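PDB 6DNT: NAD-dependent epimerase/dehydratase from Methanobrevibacter ruminantium, which binds NAD and UDP-N-acetylmuramic acid and probably interconverts UDP-N-acetylglucosamine and UDP-N-acetylgalactosamine by inverting the sugar at C4. Local coordinates for residues G49-D54 against I248-I253; K103-H108 against L259-D264. All blocks are in the same frame, centred on the assembly; numbering follows the deposited sequence. Where two conformers were deposited one is given.

Interaction 1 of 2, residues G49-D54 against I248-I253; sequences GSHIVD and IYVKEI
His51 lays its imidazole against Val250, and this pair is the tight part of the contact. CG1 of Val250 sits over one ring face, 3.7 Å from the centroid of the His51 ring and 19° off the normal. This is a CH-pi contact, displaced toward the rim. The second methyl also touches the ring: CG2 of Val250 lies 3.5 Å from CD2 of His51. The valine holds CG1 between its backbone N and carbonyl carbon (chi1 67°), which brings both methyls to the histidine. The ring is also held at NE2, which bonds to the backbone O of Pro210. Beyond the pair, Val250 packs on Phe47, Ile48 and Val207, all NAD-binding residues.

The two helices belong to a Rossmann-type fold. The probable GxGxxG pattern runs from the turn before helix 47-56 into its first turn, where Gly49 is the last glycine. Segment 248-253 spans the end of strand 244-249 and the start of helix 250-262, with Tyr249 at the N-cap position.

The solvent side is looser and belongs to Lys251. Its extended chain runs past the imidazole and touches it obliquely. CE of Lys251 is 4.0 Å from ND1 of His51, and CG of Lys251 is equally far from ND1. The ammonium goes on to a salt bridge with Glu334, an acid that also accepts a bond from Tyr249 OH. NZ of Lys251 stays 5.1 Å from ND1 of His51, so the two do not bond. Glu334 probably offsets the lysine charge near the imidazole.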
ATOM      1  N   GLY A  49      -3.627 -20.642 -10.171  1.00 11.02           N
ATOM      2  CA  GLY A  49      -3.883 -21.434  -8.966  1.00 11.56           C
ATOM      3  C   GLY A  49      -4.161 -22.894  -9.251  1.00 11.67           C
ATOM      4  O   GLY A  49      -3.660 -23.758  -8.530  1.00 12.18           O
ATOM      5  N   SER A  50      -4.883 -23.164 -10.336  1.00 11.56           N
ATOM      6  CA  SER A  50      -5.193 -24.548 -10.716  1.00 12.11           C
ATOM      7  C   SER A  50      -3.934 -25.359 -11.013  1.00 12.22           C
ATOM      8  O   SER A  50      -3.878 -26.538 -10.710  1.00 12.88           O
ATOM      9  CB  SER A  50      -6.182 -24.611 -11.894  1.00 12.03           C
ATOM     10  OG  SER A  50      -5.607 -24.091 -13.089  1.00 12.66           O
ATOM     11  N   HIS A  51      -2.909 -24.727 -11.575  1.00 12.21           N
ATOM     12  CA  HIS A  51      -1.650 -25.416 -11.840  1.00 12.54           C
ATOM     13  C   HIS A  51      -0.872 -25.701 -10.567  1.00 12.65           C
ATOM     14  O   HIS A  51      -0.174 -26.706 -10.500  1.00 12.90           O
ATOM     15  CB  HIS A  51      -0.784 -24.631 -12.847  1.00 12.84           C
ATOM     16  CG  HIS A  51      -1.333 -24.654 -14.240  1.00 12.87           C
ATOM     17  ND1 HIS A  51      -1.160 -25.727 -15.086  1.00 13.66           N
ATOM     18  CD2 HIS A  51      -2.087 -23.758 -14.920  1.00 13.09           C
ATOM     19  CE1 HIS A  51      -1.757 -25.480 -16.239  1.00 13.16           C
ATOM     20  NE2 HIS A  51      -2.327 -24.292 -16.166  1.00 14.08           N
ATOM     21  N   ILE A  52      -0.986 -24.827  -9.563  1.00 13.11           N
ATOM     22  CA  ILE A  52      -0.376 -25.062  -8.250  1.00 13.34           C
ATOM     23  C   ILE A  52      -1.071 -26.236  -7.558  1.00 13.28           C
ATOM     24  O   ILE A  52      -0.391 -27.127  -7.029  1.00 13.89           O
ATOM     25  CB  ILE A  52      -0.374 -23.803  -7.368  1.00 13.88           C
ATOM     26  CG1 ILE A  52       0.572 -22.759  -7.977  1.00 14.31           C
ATOM     27  CG2 ILE A  52       0.033 -24.149  -5.926  1.00 14.14           C
ATOM     28  CD1 ILE A  52       0.325 -21.353  -7.500  1.00 14.41           C
ATOM     29  N   VAL A  53      -2.399 -26.232  -7.576  1.00 12.95           N
ATOM     30  CA  VAL A  53      -3.170 -27.344  -7.019  1.00 13.06           C
ATOM     31  C   VAL A  53      -2.756 -28.650  -7.685  1.00 14.18           C
ATOM     32  O   VAL A  53      -2.499 -29.619  -6.990  1.00 14.03           O
ATOM     33  CB  VAL A  53      -4.697 -27.155  -7.120  1.00 13.34           C
ATOM     34  CG1 VAL A  53      -5.420 -28.400  -6.584  1.00 13.50           C
ATOM     35  CG2 VAL A  53      -5.138 -25.934  -6.331  1.00 13.39           C
ATOM     36  N   ASP A  54      -2.682 -28.668  -9.018  1.00 14.26           N
ATOM     37  CA  ASP A  54      -2.282 -29.893  -9.745  1.00 15.71           C
ATOM     38  C   ASP A  54      -0.947 -30.430  -9.258  1.00 16.01           C
ATOM     39  O   ASP A  54      -0.766 -31.645  -9.142  1.00 16.58           O
ATOM     40  CB  ASP A  54      -2.181 -29.646 -11.256  1.00 16.35           C
ATOM     41  CG  ASP A  54      -3.530 -29.488 -11.948  1.00 17.19           C
ATOM     42  OD1 ASP A  54      -4.606 -29.818 -11.395  1.00 18.91           O
ATOM     43  OD2 ASP A  54      -3.510 -29.025 -13.110  1.00 19.25           O
ATOM     44  N   ILE A 248       6.590 -15.715 -19.104  1.00 12.58           N
ATOM     45  CA  ILE A 248       6.940 -16.793 -18.177  1.00 12.60           C
ATOM     46  C   ILE A 248       5.787 -17.798 -18.121  1.00 12.16           C
ATOM     47  O   ILE A 248       4.626 -17.437 -17.972  1.00 11.09           O
ATOM     48  CB  ILE A 248       7.319 -16.218 -16.784  1.00 13.25           C
ATOM     49  CG1 ILE A 248       7.690 -17.314 -15.790  1.00 14.23           C
ATOM     50  CG2 ILE A 248       6.219 -15.346 -16.204  1.00 13.64           C
ATOM     51  CD1 ILE A 248       8.975 -18.020 -16.112  1.00 14.75           C
ATOM     52  N   TYR A 249       6.112 -19.072 -18.290  1.00 12.11           N
ATOM     53  CA  TYR A 249       5.096 -20.106 -18.390  1.00 12.55           C
ATOM     54  C   TYR A 249       4.454 -20.403 -17.040  1.00 12.40           C
ATOM     55  O   TYR A 249       5.134 -20.395 -16.004  1.00 12.30           O
ATOM     56  CB  TYR A 249       5.731 -21.385 -18.944  1.00 13.09           C
ATOM     57  CG  TYR A 249       4.771 -22.474 -19.375  1.00 13.81           C
ATOM     58  CD1 TYR A 249       3.697 -22.199 -20.228  1.00 14.10           C
ATOM     59  CD2 TYR A 249       4.974 -23.800 -18.988  1.00 14.70           C
ATOM     60  CE1 TYR A 249       2.837 -23.197 -20.651  1.00 14.83           C
ATOM     61  CE2 TYR A 249       4.115 -24.807 -19.413  1.00 15.11           C
ATOM     62  CZ  TYR A 249       3.056 -24.497 -20.249  1.00 15.15           C
ATOM     63  OH  TYR A 249       2.181 -25.462 -20.689  1.00 17.11           O
ATOM     64  N   VAL A 250       3.150 -20.665 -17.070  1.00 11.95           N
ATOM     65  CA  VAL A 250       2.361 -20.867 -15.851  1.00 12.11           C
ATOM     66  C   VAL A 250       2.886 -22.027 -14.991  1.00 13.09           C
ATOM     67  O   VAL A 250       2.811 -21.948 -13.753  1.00 12.12           O
ATOM     68  CB  VAL A 250       0.862 -21.050 -16.158  1.00 12.18           C
ATOM     69  CG1 VAL A 250       0.590 -22.353 -16.921  1.00 12.12           C
ATOM     70  CG2 VAL A 250       0.023 -20.971 -14.872  1.00 12.37           C
ATOM     71  N   LYS A 251       3.419 -23.082 -15.614  1.00 13.56           N
ATOM     72  CA  LYS A 251       3.970 -24.192 -14.817  1.00 15.09           C
ATOM     73  C   LYS A 251       5.261 -23.817 -14.112  1.00 15.11           C
ATOM     74  O   LYS A 251       5.563 -24.364 -13.051  1.00 15.23           O
ATOM     75  CB  LYS A 251       4.103 -25.479 -15.640  1.00 16.38           C
ATOM     76  CG  LYS A 251       2.743 -25.954 -16.094  1.00 17.55           C
ATOM     77  CD  LYS A 251       2.791 -27.337 -16.699  1.00 19.52           C
ATOM     78  CE  LYS A 251       1.477 -27.641 -17.395  1.00 20.98           C
ATOM     79  NZ  LYS A 251       1.511 -28.991 -18.014  1.00 22.91           N
ATOM     80  N   GLU A 252       5.989 -22.840 -14.649  1.00 14.98           N
ATOM     81  CA  GLU A 252       7.152 -22.299 -13.971  1.00 15.83           C
ATOM     82  C   GLU A 252       6.737 -21.439 -12.775  1.00 14.27           C
ATOM     83  O   GLU A 252       7.384 -21.473 -11.742  1.00 14.04           O
ATOM     84  CB  GLU A 252       8.025 -21.486 -14.931  1.00 17.61           C
ATOM     85  CG  GLU A 252       8.570 -22.275 -16.112  1.00 19.53           C
ATOM     86  CD  GLU A 252       9.760 -23.152 -15.742  1.00 22.04           C
ATOM     87  OE1 GLU A 252       9.681 -23.892 -14.748  1.00 26.83           O
ATOM     88  OE2 GLU A 252      10.786 -23.122 -16.458  1.00 23.43           O
ATOM     89  N   ILE A 253       5.656 -20.685 -12.922  1.00 13.04           N
ATOM     90  CA  ILE A 253       5.096 -19.915 -11.803  1.00 12.73           C
ATOM     91  C   ILE A 253       4.687 -20.857 -10.657  1.00 12.63           C
ATOM     92  O   ILE A 253       4.964 -20.573  -9.489  1.00 12.88           O
ATOM     93  CB  ILE A 253       3.885 -19.063 -12.238  1.00 12.71           C
ATOM     94  CG1 ILE A 253       4.303 -17.992 -13.260  1.00 12.74           C
ATOM     95  CG2 ILE A 253       3.227 -18.409 -11.025  1.00 12.74           C
ATOM     96  CD1 ILE A 253       5.326 -16.989 -12.768  1.00 12.73           C
TER

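Interaction 2 of 2, residues K103-H108 against L259-D264; sequences KDYVFH and LSAESD
Tyr105 and Ala261 mark the closest backbone approach, with 6.9 Å between CA of Tyr105 and CA of Ala261. One segment carries strand 105-108 and the other the last turn of helix 250-262. Ser263 is the first residue to leave the helical conformation, and the bond from its N to Leu259 O is weak. Lys147 NZ bonds to the O atoms of Ser260 and Ser263 at this helix end.

Across the gap the helix offers one small group, the methyl of Ala261. It sits over the centre of the Tyr105 ring, with CB of Ala261 4.2 Å from the centroid and 12° off the normal. This is a CH-pi contact. CB of Asp104 lies on the opposite face of the ring. Past the methyl, the ring reaches the alanine carbonyl, where CE1 of Tyr105 is 3.5 Å from O of Ala261. Phe107 meets the same methyl obliquely from two residues along the strand, with its CZ 3.8 Å from CB of Ala261. Its CG stands anti to the carbonyl carbon (chi1 -62°), and the far end of the ring thus comes nearer the helix than its base. Ile149 of strand 147-153 also packs on Ala261.

Val106, between the two aromatics, packs instead on Leu136 and Cys140 of helix 122-142. Helices thus cover both faces of the sheet, whose strands are parallel here, in the three-layer sandwich of a Rossmann fold.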
ATOM      1  N   LYS A 103      -3.228 -25.631   9.222  1.00 22.20           N
ATOM      2  CA  LYS A 103      -2.668 -25.617   7.873  1.00 21.03           C
ATOM      3  C   LYS A 103      -1.192 -25.248   7.949  1.00 19.64           C
ATOM      4  O   LYS A 103      -0.782 -24.538   8.854  1.00 21.80           O
ATOM      5  CB  LYS A 103      -3.434 -24.634   6.992  1.00 20.36           C
ATOM      6  CG  LYS A 103      -4.904 -24.962   6.848  1.00 20.28           C
ATOM      7  CD  LYS A 103      -5.146 -26.255   6.071  1.00 20.62           C
ATOM      8  CE  LYS A 103      -6.618 -26.404   5.700  1.00 20.52           C
ATOM      9  NZ  LYS A 103      -7.479 -26.671   6.887  1.00 21.23           N
ATOM     10  N   ASP A 104      -0.402 -25.732   6.998  1.00 19.38           N
ATOM     11  CA  ASP A 104       1.039 -25.474   6.945  1.00 18.86           C
ATOM     12  C   ASP A 104       1.381 -24.221   6.129  1.00 18.25           C
ATOM     13  O   ASP A 104       2.112 -23.350   6.592  1.00 18.32           O
ATOM     14  CB  ASP A 104       1.763 -26.667   6.334  1.00 20.70           C
ATOM     15  CG  ASP A 104       1.612 -27.931   7.167  1.00 21.81           C
ATOM     16  OD1 ASP A 104       2.071 -27.935   8.326  1.00 24.55           O
ATOM     17  OD2 ASP A 104       1.012 -28.904   6.676  1.00 23.09           O
ATOM     18  N   TYR A 105       0.862 -24.152   4.903  1.00 16.32           N
ATOM     19  CA  TYR A 105       1.199 -23.077   3.966  1.00 15.93           C
ATOM     20  C   TYR A 105      -0.061 -22.517   3.336  1.00 14.22           C
ATOM     21  O   TYR A 105      -1.051 -23.235   3.181  1.00 13.94           O
ATOM     22  CB  TYR A 105       2.095 -23.592   2.845  1.00 17.37           C
ATOM     23  CG  TYR A 105       3.375 -24.210   3.314  1.00 19.28           C
ATOM     24  CD1 TYR A 105       4.321 -23.455   3.996  1.00 20.84           C
ATOM     25  CD2 TYR A 105       3.652 -25.558   3.078  1.00 21.90           C
ATOM     26  CE1 TYR A 105       5.508 -24.019   4.433  1.00 22.32           C
ATOM     27  CE2 TYR A 105       4.834 -26.131   3.517  1.00 23.56           C
ATOM     28  CZ  TYR A 105       5.753 -25.358   4.199  1.00 24.10           C
ATOM     29  OH  TYR A 105       6.924 -25.927   4.634  1.00 27.02           O
ATOM     30  N   VAL A 106      -0.009 -21.232   2.987  1.00 12.92           N
ATOM     31  CA  VAL A 106      -1.091 -20.550   2.307  1.00 12.21           C
ATOM     32  C   VAL A 106      -0.543 -19.895   1.045  1.00 11.81           C
ATOM     33  O   VAL A 106       0.380 -19.097   1.102  1.00 11.96           O
ATOM     34  CB  VAL A 106      -1.746 -19.482   3.203  1.00 12.05           C
ATOM     35  CG1 VAL A 106      -2.803 -18.700   2.438  1.00 12.35           C
ATOM     36  CG2 VAL A 106      -2.342 -20.141   4.445  1.00 12.35           C
ATOM     37  N   PHE A 107      -1.121 -20.267  -0.091  1.00 11.44           N
ATOM     38  CA  PHE A 107      -0.775 -19.680  -1.393  1.00 11.35           C
ATOM     39  C   PHE A 107      -1.916 -18.744  -1.731  1.00 11.17           C
ATOM     40  O   PHE A 107      -3.053 -19.199  -1.915  1.00 11.76           O
ATOM     41  CB  PHE A 107      -0.634 -20.751  -2.458  1.00 11.63           C
ATOM     42  CG  PHE A 107       0.451 -21.741  -2.176  1.00 11.56           C
ATOM     43  CD1 PHE A 107       0.171 -22.882  -1.418  1.00 12.03           C
ATOM     44  CD2 PHE A 107       1.745 -21.546  -2.642  1.00 11.90           C
ATOM     45  CE1 PHE A 107       1.163 -23.810  -1.142  1.00 12.00           C
ATOM     46  CE2 PHE A 107       2.737 -22.477  -2.365  1.00 12.20           C
ATOM     47  CZ  PHE A 107       2.443 -23.593  -1.603  1.00 12.23           C
ATOM     48  N   HIS A 108      -1.646 -17.441  -1.771  1.00 10.30           N
ATOM     49  CA  HIS A 108      -2.706 -16.475  -1.969  1.00 10.32           C
ATOM     50  C   HIS A 108      -2.698 -15.956  -3.406  1.00 10.46           C
ATOM     51  O   HIS A 108      -1.943 -15.046  -3.740  1.00 10.37           O
ATOM     52  CB  HIS A 108      -2.593 -15.333  -0.958  1.00 10.18           C
ATOM     53  CG  HIS A 108      -3.645 -14.293  -1.101  1.00 10.03           C
ATOM     54  ND1 HIS A 108      -4.944 -14.582  -1.448  1.00  9.93           N
ATOM     55  CD2 HIS A 108      -3.597 -12.951  -0.913  1.00 10.33           C
ATOM     56  CE1 HIS A 108      -5.643 -13.468  -1.493  1.00 10.22           C
ATOM     57  NE2 HIS A 108      -4.850 -12.464  -1.168  1.00 10.25           N
ATOM     58  N   LEU A 259       8.578 -23.871  -4.475  1.00 15.77           N
ATOM     59  CA  LEU A 259       9.931 -23.626  -3.975  1.00 16.10           C
ATOM     60  C   LEU A 259       9.988 -22.493  -2.938  1.00 16.30           C
ATOM     61  O   LEU A 259      10.748 -22.583  -1.968  1.00 17.27           O
ATOM     62  CB  LEU A 259      10.896 -23.351  -5.131  1.00 17.01           C
ATOM     63  CG  LEU A 259      11.214 -24.568  -6.004  1.00 18.14           C
ATOM     64  CD1 LEU A 259      11.919 -24.157  -7.281  1.00 19.11           C
ATOM     65  CD2 LEU A 259      12.063 -25.573  -5.238  1.00 18.50           C
ATOM     66  N   SER A 260       9.174 -21.449  -3.117  1.00 15.61           N
ATOM     67  CA  SER A 260       9.122 -20.341  -2.159  1.00 15.18           C
ATOM     68  C   SER A 260       8.586 -20.789  -0.795  1.00 15.51           C
ATOM     69  O   SER A 260       9.050 -20.315   0.263  1.00 15.80           O
ATOM     70  CB  SER A 260       8.247 -19.200  -2.683  1.00 14.92           C
ATOM     71  OG  SER A 260       8.815 -18.634  -3.841  1.00 15.42           O
ATOM     72  N   ALA A 261       7.605 -21.676  -0.828  1.00 16.14           N
ATOM     73  CA  ALA A 261       7.016 -22.218   0.392  1.00 17.94           C
ATOM     74  C   ALA A 261       8.054 -22.992   1.188  1.00 20.35           C
ATOM     75  O   ALA A 261       8.081 -22.912   2.416  1.00 22.28           O
ATOM     76  CB  ALA A 261       5.830 -23.119   0.066  1.00 18.09           C
ATOM     77  N   GLU A 262       8.908 -23.726   0.480  1.00 22.15           N
ATOM     78  CA  GLU A 262       9.940 -24.578   1.088  1.00 25.23           C
ATOM     79  C   GLU A 262      11.201 -23.816   1.509  1.00 25.25           C
ATOM     80  O   GLU A 262      11.995 -24.342   2.286  1.00 26.73           O
ATOM     81  CB  GLU A 262      10.340 -25.691   0.116  1.00 27.65           C
ATOM     82  CG  GLU A 262       9.198 -26.625  -0.255  1.00 30.82           C
ATOM     83  CD  GLU A 262       9.555 -27.605  -1.362  1.00 34.18           C
ATOM     84  OE1 GLU A 262      10.363 -27.266  -2.264  1.00 35.90           O
ATOM     85  OE2 GLU A 262       9.015 -28.728  -1.333  1.00 38.68           O
ATOM     86  N   SER A 263      11.383 -22.601   0.995  1.00 24.24           N
ATOM     87  CA  SER A 263      12.570 -21.781   1.254  1.00 25.23           C
ATOM     88  C   SER A 263      12.550 -21.128   2.633  1.00 25.67           C
ATOM     89  O   SER A 263      11.473 -20.883   3.190  1.00 25.95           O
ATOM     90  CB  SER A 263      12.665 -20.671   0.190  1.00 25.10           C
ATOM     91  OG  SER A 263      13.753 -19.775   0.426  1.00 27.14           O
ATOM     92  N   ASP A 264      13.739 -20.840   3.170  0.80 26.97           N
ATOM     93  CA  ASP A 264      13.872 -20.041   4.399  0.80 27.71           C
ATOM     94  C   ASP A 264      13.854 -18.535   4.132  0.80 25.62           C
ATOM     95  O   ASP A 264      13.863 -17.740   5.071  0.80 25.94           O
ATOM     96  CB  ASP A 264      15.163 -20.399   5.158  0.80 30.69           C
ATOM     97  CG  ASP A 264      15.088 -21.752   5.860  0.80 33.01           C
ATOM     98  OD1 ASP A 264      13.975 -22.253   6.145  0.80 34.66           O
ATOM     99  OD2 ASP A 264      16.169 -22.311   6.145  0.80 38.06           O
TER

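Interactions 1 and 2 use opposite ends of helix 250-262. The first joins its start to helix 47-56, and the second joins its last turn to strand 105-108 of the main sheet. Their centres lie 15 Å apart. Interaction 1 is helix against helix and nearer the middle of the chain. The side chain of Val250 there is about 7 Å from the bound NAD, yet the same contact has an exposed edge at Lys251. Interaction 2 is helix against sheet and lies farther out, with Tyr105 partly exposed. Both rest on an aliphatic methyl over an aromatic face. Ionisable side chains take part in interaction 1, where His51 bonds to Pro210 and Lys251 to Glu334, while interaction 2 is made by two aromatic rings and a methyl.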